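Local coordinates for N-acetylmuramoyl-L-alanine amidase domain-containing protein SAOUHSC_02979 (Staphylococcus aureus, PDB 5T1Q), which probably acts as a secreted peptidoglycan amidase, this chain comprising the glucosaminidase-type and CHAP domains of a longer protein, at residues A[57-71]-A[85-97]. Sequence-based numbering, arbitrary orientation.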
ATOM      1  N   SER A  57      -7.056  10.800   0.842  1.00 52.08           N
ATOM      2  CA  SER A  57      -8.029  10.209   1.772  1.00 53.76           C
ATOM      3  C   SER A  57      -8.278  11.063   3.015  1.00 54.13           C
ATOM      4  O   SER A  57      -7.358  11.714   3.522  1.00 53.45           O
ATOM      5  CB  SER A  57      -7.496   8.828   2.203  1.00 54.41           C
ATOM      6  OG  SER A  57      -8.294   8.222   3.198  1.00 55.59           O
ATOM      7  N   LYS A  58      -9.516  11.059   3.511  1.00 53.91           N
ATOM      8  CA  LYS A  58      -9.825  11.802   4.741  1.00 54.16           C
ATOM      9  C   LYS A  58      -9.300  11.021   5.963  1.00 49.40           C
ATOM     10  O   LYS A  58      -8.990  11.619   6.986  1.00 48.88           O
ATOM     11  CB  LYS A  58     -11.320  12.132   4.890  1.00 57.35           C
ATOM     12  CG  LYS A  58     -11.559  13.197   5.966  1.00 62.37           C
ATOM     13  CD  LYS A  58     -13.012  13.638   6.122  1.00 67.06           C
ATOM     14  CE  LYS A  58     -13.874  12.594   6.821  1.00 68.63           C
ATOM     15  NZ  LYS A  58     -15.261  13.095   7.056  1.00 70.78           N
ATOM     16  N   ASP A  59      -9.216   9.693   5.858  1.00 46.50           N
ATOM     17  CA  ASP A  59      -8.647   8.880   6.943  1.00 45.70           C
ATOM     18  C   ASP A  59      -7.195   9.280   7.199  1.00 41.29           C
ATOM     19  O   ASP A  59      -6.787   9.410   8.347  1.00 41.20           O
ATOM     20  CB  ASP A  59      -8.722   7.381   6.632  1.00 46.25           C
ATOM     21  CG  ASP A  59     -10.136   6.817   6.753  1.00 49.13           C
ATOM     22  OD1 ASP A  59     -10.955   7.373   7.521  1.00 49.78           O
ATOM     23  OD2 ASP A  59     -10.418   5.788   6.099  1.00 49.58           O
ATOM     24  N   THR A  60      -6.440   9.496   6.125  1.00 37.80           N
ATOM     25  CA  THR A  60      -5.031   9.891   6.233  1.00 36.50           C
ATOM     26  C   THR A  60      -4.895  11.246   6.927  1.00 37.90           C
ATOM     27  O   THR A  60      -4.037  11.416   7.790  1.00 37.25           O
ATOM     28  CB  THR A  60      -4.312   9.896   4.852  1.00 34.45           C
ATOM     29  OG1 THR A  60      -4.381   8.587   4.256  1.00 32.21           O
ATOM     30  CG2 THR A  60      -2.855  10.294   4.996  1.00 33.79           C
ATOM     31  N   ARG A  61      -5.749  12.199   6.552  1.00 39.94           N
ATOM     32  CA  ARG A  61      -5.747  13.537   7.170  1.00 40.97           C
ATOM     33  C   ARG A  61      -5.994  13.439   8.680  1.00 41.40           C
ATOM     34  O   ARG A  61      -5.273  14.040   9.468  1.00 42.05           O
ATOM     35  CB  ARG A  61      -6.821  14.418   6.536  1.00 42.67           C
ATOM     36  CG  ARG A  61      -6.527  14.895   5.114  1.00 43.36           C
ATOM     37  CD  ARG A  61      -7.828  15.279   4.417  1.00 44.80           C
ATOM     38  NE  ARG A  61      -7.681  16.313   3.395  1.00 46.44           N
ATOM     39  CZ  ARG A  61      -7.184  16.142   2.170  1.00 46.57           C
ATOM     40  NH1 ARG A  61      -7.143  17.181   1.337  1.00 47.05           N
ATOM     41  NH2 ARG A  61      -6.717  14.957   1.770  1.00 45.93           N
ATOM     42  N   GLN A  62      -7.010  12.677   9.075  1.00 40.91           N
ATOM     43  CA  GLN A  62      -7.318  12.495  10.495  1.00 42.40           C
ATOM     44  C   GLN A  62      -6.214  11.697  11.224  1.00 39.70           C
ATOM     45  O   GLN A  62      -5.913  11.970  12.380  1.00 38.79           O
ATOM     46  CB  GLN A  62      -8.688  11.837  10.674  1.00 45.12           C
ATOM     47  CG  GLN A  62      -9.846  12.673  10.137  1.00 48.15           C
ATOM     48  CD  GLN A  62      -9.995  14.016  10.848  1.00 52.75           C
ATOM     49  OE1 GLN A  62      -9.899  14.108  12.081  1.00 55.19           O
ATOM     50  NE2 GLN A  62     -10.248  15.063  10.074  1.00 54.55           N
ATOM     51  N   PHE A  63      -5.607  10.729  10.541  1.00 36.80           N
ATOM     52  CA  PHE A  63      -4.514   9.955  11.136  1.00 35.86           C
ATOM     53  C   PHE A  63      -3.307  10.866  11.404  1.00 35.85           C
ATOM     54  O   PHE A  63      -2.647  10.742  12.431  1.00 36.87           O
ATOM     55  CB  PHE A  63      -4.134   8.786  10.225  1.00 34.19           C
ATOM     56  CG  PHE A  63      -2.944   8.015  10.694  1.00 33.15           C
ATOM     57  CD1 PHE A  63      -3.065   7.084  11.723  1.00 33.93           C
ATOM     58  CD2 PHE A  63      -1.698   8.202  10.100  1.00 31.90           C
ATOM     59  CE1 PHE A  63      -1.961   6.355  12.152  1.00 33.26           C
ATOM     60  CE2 PHE A  63      -0.592   7.474  10.525  1.00 31.42           C
ATOM     61  CZ  PHE A  63      -0.724   6.554  11.553  1.00 31.98           C
ATOM     62  N   VAL A  64      -3.030  11.778  10.478  1.00 35.57           N
ATOM     63  CA  VAL A  64      -1.949  12.736  10.657  1.00 36.56           C
ATOM     64  C   VAL A  64      -2.205  13.577  11.914  1.00 38.75           C
ATOM     65  O   VAL A  64      -1.290  13.788  12.709  1.00 38.14           O
ATOM     66  CB  VAL A  64      -1.775  13.645   9.415  1.00 36.46           C
ATOM     67  CG1 VAL A  64      -0.862  14.825   9.716  1.00 37.74           C
ATOM     68  CG2 VAL A  64      -1.220  12.847   8.243  1.00 35.38           C
ATOM     69  N   LYS A  65      -3.447  14.034  12.100  1.00 40.56           N
ATOM     70  CA  LYS A  65      -3.790  14.845  13.280  1.00 43.70           C
ATOM     71  C   LYS A  65      -3.702  14.059  14.584  1.00 43.52           C
ATOM     72  O   LYS A  65      -3.404  14.630  15.620  1.00 45.08           O
ATOM     73  CB  LYS A  65      -5.192  15.438  13.165  1.00 45.85           C
ATOM     74  CG  LYS A  65      -5.372  16.462  12.060  1.00 47.20           C
ATOM     75  CD  LYS A  65      -6.819  16.944  12.062  1.00 50.12           C
ATOM     76  CE  LYS A  65      -7.123  17.915  10.939  1.00 51.62           C
ATOM     77  NZ  LYS A  65      -8.550  18.367  10.992  1.00 54.62           N
ATOM     78  N   SER A  66      -3.960  12.756  14.527  1.00 42.92           N
ATOM     79  CA  SER A  66      -3.899  11.912  15.725  1.00 44.31           C
ATOM     80  C   SER A  66      -2.475  11.739  16.263  1.00 44.25           C
ATOM     81  O   SER A  66      -2.315  11.373  17.423  1.00 46.57           O
ATOM     82  CB  SER A  66      -4.476  10.516  15.458  1.00 43.33           C
ATOM     83  OG  SER A  66      -3.600   9.743  14.646  1.00 40.38           O
ATOM     84  N   ILE A  67      -1.454  11.982  15.429  1.00 43.03           N
ATOM     85  CA  ILE A  67      -0.049  11.810  15.852  1.00 42.69           C
ATOM     86  C   ILE A  67       0.916  12.951  15.510  1.00 42.42           C
ATOM     87  O   ILE A  67       2.090  12.871  15.872  1.00 42.45           O
ATOM     88  CB  ILE A  67       0.554  10.501  15.278  1.00 41.14           C
ATOM     89  CG1 ILE A  67       0.667  10.565  13.747  1.00 39.34           C
ATOM     90  CG2 ILE A  67      -0.262   9.299  15.727  1.00 41.50           C
ATOM     91  CD1 ILE A  67       1.361   9.374  13.140  1.00 37.86           C
ATOM     92  N   ALA A  68       0.446  14.006  14.839  1.00 42.49           N
ATOM     93  CA  ALA A  68       1.340  15.116  14.456  1.00 43.38           C
ATOM     94  C   ALA A  68       1.998  15.796  15.664  1.00 45.46           C
ATOM     95  O   ALA A  68       3.165  16.193  15.591  1.00 44.05           O
ATOM     96  CB  ALA A  68       0.601  16.151  13.614  1.00 43.90           C
ATOM     97  N   LYS A  69       1.253  15.916  16.766  1.00 47.31           N
ATOM     98  CA  LYS A  69       1.797  16.552  17.963  1.00 50.42           C
ATOM     99  C   LYS A  69       2.916  15.713  18.573  1.00 50.36           C
ATOM    100  O   LYS A  69       3.989  16.232  18.852  1.00 50.53           O
ATOM    101  CB  LYS A  69       0.716  16.843  19.012  1.00 52.12           C
ATOM    102  CG  LYS A  69       1.280  17.563  20.227  1.00 54.68           C
ATOM    103  CD  LYS A  69       0.232  17.926  21.260  1.00 57.25           C
ATOM    104  CE  LYS A  69       0.904  18.559  22.461  1.00 59.41           C
ATOM    105  NZ  LYS A  69      -0.049  18.787  23.573  1.00 62.62           N
ATOM    106  N   ASP A  70       2.657  14.425  18.785  1.00 50.95           N
ATOM    107  CA  ASP A  70       3.667  13.538  19.369  1.00 50.92           C
ATOM    108  C   ASP A  70       4.883  13.395  18.444  1.00 48.27           C
ATOM    109  O   ASP A  70       6.018  13.374  18.920  1.00 47.71           O
ATOM    110  CB  ASP A  70       3.067  12.174  19.744  1.00 51.87           C
ATOM    111  CG  ASP A  70       2.109  12.249  20.949  1.00 55.62           C
ATOM    112  OD1 ASP A  70       2.228  13.182  21.772  1.00 58.20           O
ATOM    113  OD2 ASP A  70       1.252  11.345  21.093  1.00 57.30           O
ATOM    114  N   ALA A  71       4.645  13.334  17.132  1.00 46.00           N
ATOM    115  CA  ALA A  71       5.741  13.242  16.148  1.00 44.41           C
ATOM    116  C   ALA A  71       6.590  14.511  16.143  1.00 45.04           C
ATOM    117  O   ALA A  71       7.815  14.440  16.025  1.00 44.80           O
ATOM    118  CB  ALA A  71       5.200  12.974  14.759  1.00 43.24           C
HETATM  119  N   MSE A  85       9.002  10.440   9.945  1.00 34.26           N
HETATM  120  CA  MSE A  85       8.313   9.591  10.922  1.00 34.87           C
HETATM  121  C   MSE A  85       6.822   9.471  10.634  1.00 33.13           C
HETATM  122  O   MSE A  85       6.257   8.375  10.700  1.00 31.85           O
HETATM  123  CB  MSE A  85       8.578  10.168  12.314  1.00 37.37           C
HETATM  124  CG  MSE A  85       7.889   9.404  13.442  1.00 39.40           C
HETATM  125 SE   MSE A  85       8.511  10.154  15.162  1.00 43.62          SE
HETATM  126  CE  MSE A  85       7.579   8.921  16.379  1.00 43.66           C
ATOM    127  N   ILE A  86       6.176  10.590  10.317  1.00 31.95           N
ATOM    128  CA  ILE A  86       4.746  10.587  10.039  1.00 31.41           C
ATOM    129  C   ILE A  86       4.459   9.845   8.721  1.00 30.40           C
ATOM    130  O   ILE A  86       3.471   9.117   8.617  1.00 30.42           O
ATOM    131  CB  ILE A  86       4.166  12.017   9.991  1.00 31.89           C
ATOM    132  CG1 ILE A  86       4.271  12.670  11.370  1.00 33.54           C
ATOM    133  CG2 ILE A  86       2.705  11.977   9.562  1.00 31.07           C
ATOM    134  CD1 ILE A  86       3.952  14.148  11.384  1.00 34.84           C
ATOM    135  N   ALA A  87       5.327  10.047   7.734  1.00 29.33           N
ATOM    136  CA  ALA A  87       5.185   9.402   6.448  1.00 28.20           C
ATOM    137  C   ALA A  87       5.329   7.896   6.581  1.00 27.78           C
ATOM    138  O   ALA A  87       4.566   7.149   5.960  1.00 26.48           O
ATOM    139  CB  ALA A  87       6.205   9.949   5.468  1.00 28.32           C
ATOM    140  N   GLN A  88       6.311   7.451   7.374  1.00 28.21           N
ATOM    141  CA  GLN A  88       6.499   6.024   7.607  1.00 28.30           C
ATOM    142  C   GLN A  88       5.289   5.439   8.334  1.00 29.32           C
ATOM    143  O   GLN A  88       4.854   4.333   8.002  1.00 30.07           O
ATOM    144  CB  GLN A  88       7.801   5.723   8.368  1.00 29.66           C
ATOM    145  CG  GLN A  88       9.038   5.779   7.492  1.00 29.47           C
ATOM    146  CD  GLN A  88      10.269   5.171   8.152  1.00 30.45           C
ATOM    147  OE1 GLN A  88      11.010   5.847   8.864  1.00 31.21           O
ATOM    148  NE2 GLN A  88      10.537   3.913   7.837  1.00 29.87           N
ATOM    149  N   ALA A  89       4.737   6.184   9.296  1.00 29.78           N
ATOM    150  CA  ALA A  89       3.534   5.744   9.996  1.00 31.13           C
ATOM    151  C   ALA A  89       2.391   5.576   8.996  1.00 31.40           C
ATOM    152  O   ALA A  89       1.712   4.542   8.993  1.00 31.38           O
ATOM    153  CB  ALA A  89       3.136   6.719  11.102  1.00 31.99           C
ATOM    154  N   ILE A  90       2.185   6.588   8.152  1.00 31.36           N
ATOM    155  CA  ILE A  90       1.144   6.538   7.112  1.00 31.13           C
ATOM    156  C   ILE A  90       1.319   5.328   6.179  1.00 30.32           C
ATOM    157  O   ILE A  90       0.371   4.590   5.925  1.00 28.71           O
ATOM    158  CB  ILE A  90       1.137   7.836   6.261  1.00 31.62           C
ATOM    159  CG1 ILE A  90       0.589   9.009   7.077  1.00 32.81           C
ATOM    160  CG2 ILE A  90       0.292   7.666   4.996  1.00 31.56           C
ATOM    161  CD1 ILE A  90       0.829  10.366   6.441  1.00 33.11           C
ATOM    162  N   LEU A  91       2.538   5.141   5.678  1.00 30.14           N
ATOM    163  CA  LEU A  91       2.841   4.067   4.723  1.00 30.06           C
ATOM    164  C   LEU A  91       2.677   2.666   5.307  1.00 30.00           C
ATOM    165  O   LEU A  91       1.941   1.832   4.754  1.00 29.45           O
ATOM    166  CB  LEU A  91       4.254   4.259   4.168  1.00 30.87           C
ATOM    167  CG  LEU A  91       4.760   3.347   3.041  1.00 31.62           C
ATOM    168  CD1 LEU A  91       6.011   3.950   2.427  1.00 32.18           C
ATOM    169  CD2 LEU A  91       5.037   1.920   3.500  1.00 32.71           C
ATOM    170  N   GLU A  92       3.331   2.437   6.444  1.00 30.26           N
ATOM    171  CA  GLU A  92       3.350   1.135   7.109  1.00 30.60           C
ATOM    172  C   GLU A  92       2.031   0.708   7.746  1.00 31.23           C
ATOM    173  O   GLU A  92       1.788  -0.483   7.878  1.00 32.65           O
ATOM    174  CB  GLU A  92       4.463   1.108   8.180  1.00 31.08           C
ATOM    175  CG  GLU A  92       5.874   1.330   7.637  1.00 31.52           C
ATOM    176  CD  GLU A  92       6.426   0.168   6.828  1.00 33.44           C
ATOM    177  OE1 GLU A  92       5.952  -0.990   6.978  1.00 34.89           O
ATOM    178  OE2 GLU A  92       7.382   0.403   6.047  1.00 34.47           O
ATOM    179  N   SER A  93       1.204   1.660   8.175  1.00 31.93           N
ATOM    180  CA  SER A  93      -0.096   1.341   8.808  1.00 32.09           C
ATOM    181  C   SER A  93      -1.306   1.600   7.912  1.00 32.38           C
ATOM    182  O   SER A  93      -2.446   1.380   8.342  1.00 33.13           O
ATOM    183  CB  SER A  93      -0.283   2.203  10.047  1.00 32.27           C
ATOM    184  OG  SER A  93      -0.513   3.552   9.690  1.00 32.20           O
ATOM    185  N   ASP A  94      -1.062   2.089   6.694  1.00 31.96           N
ATOM    186  CA  ASP A  94      -2.125   2.488   5.749  1.00 32.23           C
ATOM    187  C   ASP A  94      -3.037   3.522   6.412  1.00 31.33           C
ATOM    188  O   ASP A  94      -4.247   3.347   6.495  1.00 30.17           O
ATOM    189  CB  ASP A  94      -2.946   1.303   5.216  1.00 33.71           C
ATOM    190  CG  ASP A  94      -3.991   1.739   4.163  1.00 35.93           C
ATOM    191  OD1 ASP A  94      -3.778   2.776   3.489  1.00 35.92           O
ATOM    192  OD2 ASP A  94      -5.041   1.071   4.036  1.00 40.26           O
ATOM    193  N   SER A  95      -2.420   4.587   6.898  1.00 31.82           N
ATOM    194  CA  SER A  95      -3.123   5.676   7.573  1.00 33.19           C
ATOM    195  C   SER A  95      -3.963   5.196   8.754  1.00 33.37           C
ATOM    196  O   SER A  95      -5.081   5.650   8.952  1.00 34.60           O
ATOM    197  CB  SER A  95      -3.972   6.434   6.565  1.00 33.55           C
ATOM    198  OG  SER A  95      -3.161   6.846   5.465  1.00 33.18           O
ATOM    199  N   GLY A  96      -3.404   4.261   9.513  1.00 33.04           N
ATOM    200  CA  GLY A  96      -4.040   3.729  10.715  1.00 35.00           C
ATOM    201  C   GLY A  96      -5.038   2.604  10.535  1.00 35.30           C
ATOM    202  O   GLY A  96      -5.523   2.067  11.522  1.00 36.31           O
ATOM    203  N   ARG A  97      -5.306   2.211   9.288  1.00 34.50           N
ATOM    204  CA  ARG A  97      -6.324   1.183   8.995  1.00 34.93           C
ATOM    205  C   ARG A  97      -5.877  -0.274   9.134  1.00 33.65           C
ATOM    206  O   ARG A  97      -6.709  -1.148   9.295  1.00 34.92           O
ATOM    207  CB  ARG A  97      -6.921   1.437   7.605  1.00 34.74           C
ATOM    208  CG  ARG A  97      -7.665   2.767   7.566  1.00 37.30           C
ATOM    209  CD  ARG A  97      -8.185   3.183   6.196  1.00 37.41           C
ATOM    210  NE  ARG A  97      -7.113   3.414   5.234  1.00 37.22           N
ATOM    211  CZ  ARG A  97      -7.254   4.032   4.061  1.00 38.83           C
ATOM    212  NH1 ARG A  97      -8.419   4.565   3.699  1.00 40.48           N
ATOM    213  NH2 ARG A  97      -6.199   4.164   3.251  1.00 39.10           N
TER
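Thr60 and Phe63 of helix 58-71 meet helix 85-93 and the type I' turn 94-97 that follows it, in a helical hairpin whose N-to-C directions lie 144° apart with 10.5 Å between axes at closest approach. Phe63 is central: its CG is anti to the backbone N (chi1 175°), which carries the ring over the turn. Ser95 CA lies over the face, 4.1 Å from the ring centroid, a CH-pi contact, and Gly96, whose positive phi favours glycine, sets its N over the same face. At the ring edge, in plane, Ala89 CB is 3.8 Å from Phe63 CE2, and Ile67 CD1 packs on that same methyl. Beside Phe63, Val64 CG2 touches Ile90 CD1 at 3.7 Å; farther along, Ala71 CB reaches Ile86 CG1 at 3.5 Å. Thr60 OG1 and Ser95 OG are hydrogen-bonded, either able to donate, though their very short separation is doubtful. Ser93 OG, near Phe63 CZ, donates to Ala89 O and accepts from Gly96 N (3.0 Å), an ST motif that ties the turn to its helix. Arg97 holds Asp94 side-on: NE bonds Asp94 O, and NH2 meets Asp94 OD1 at 2.8 Å, in the guanidinium plane but above the carboxylate plane. Arg97 NH1 makes a weak, 3.4 Å salt bridge to Asp59 OD2, the Asp59 carboxylate standing almost perpendicular to the guanidinium. Helix 195-205 packs on Ile90, within the lysozyme-clan glucosaminidase family region. The chemistry thus divides along the hairpin: apolar packing joins the helices, while the internally bonded turn fits beneath Phe63, pairs hydroxyls with Thr60 and probably gains modest electrostatic support from Asp59.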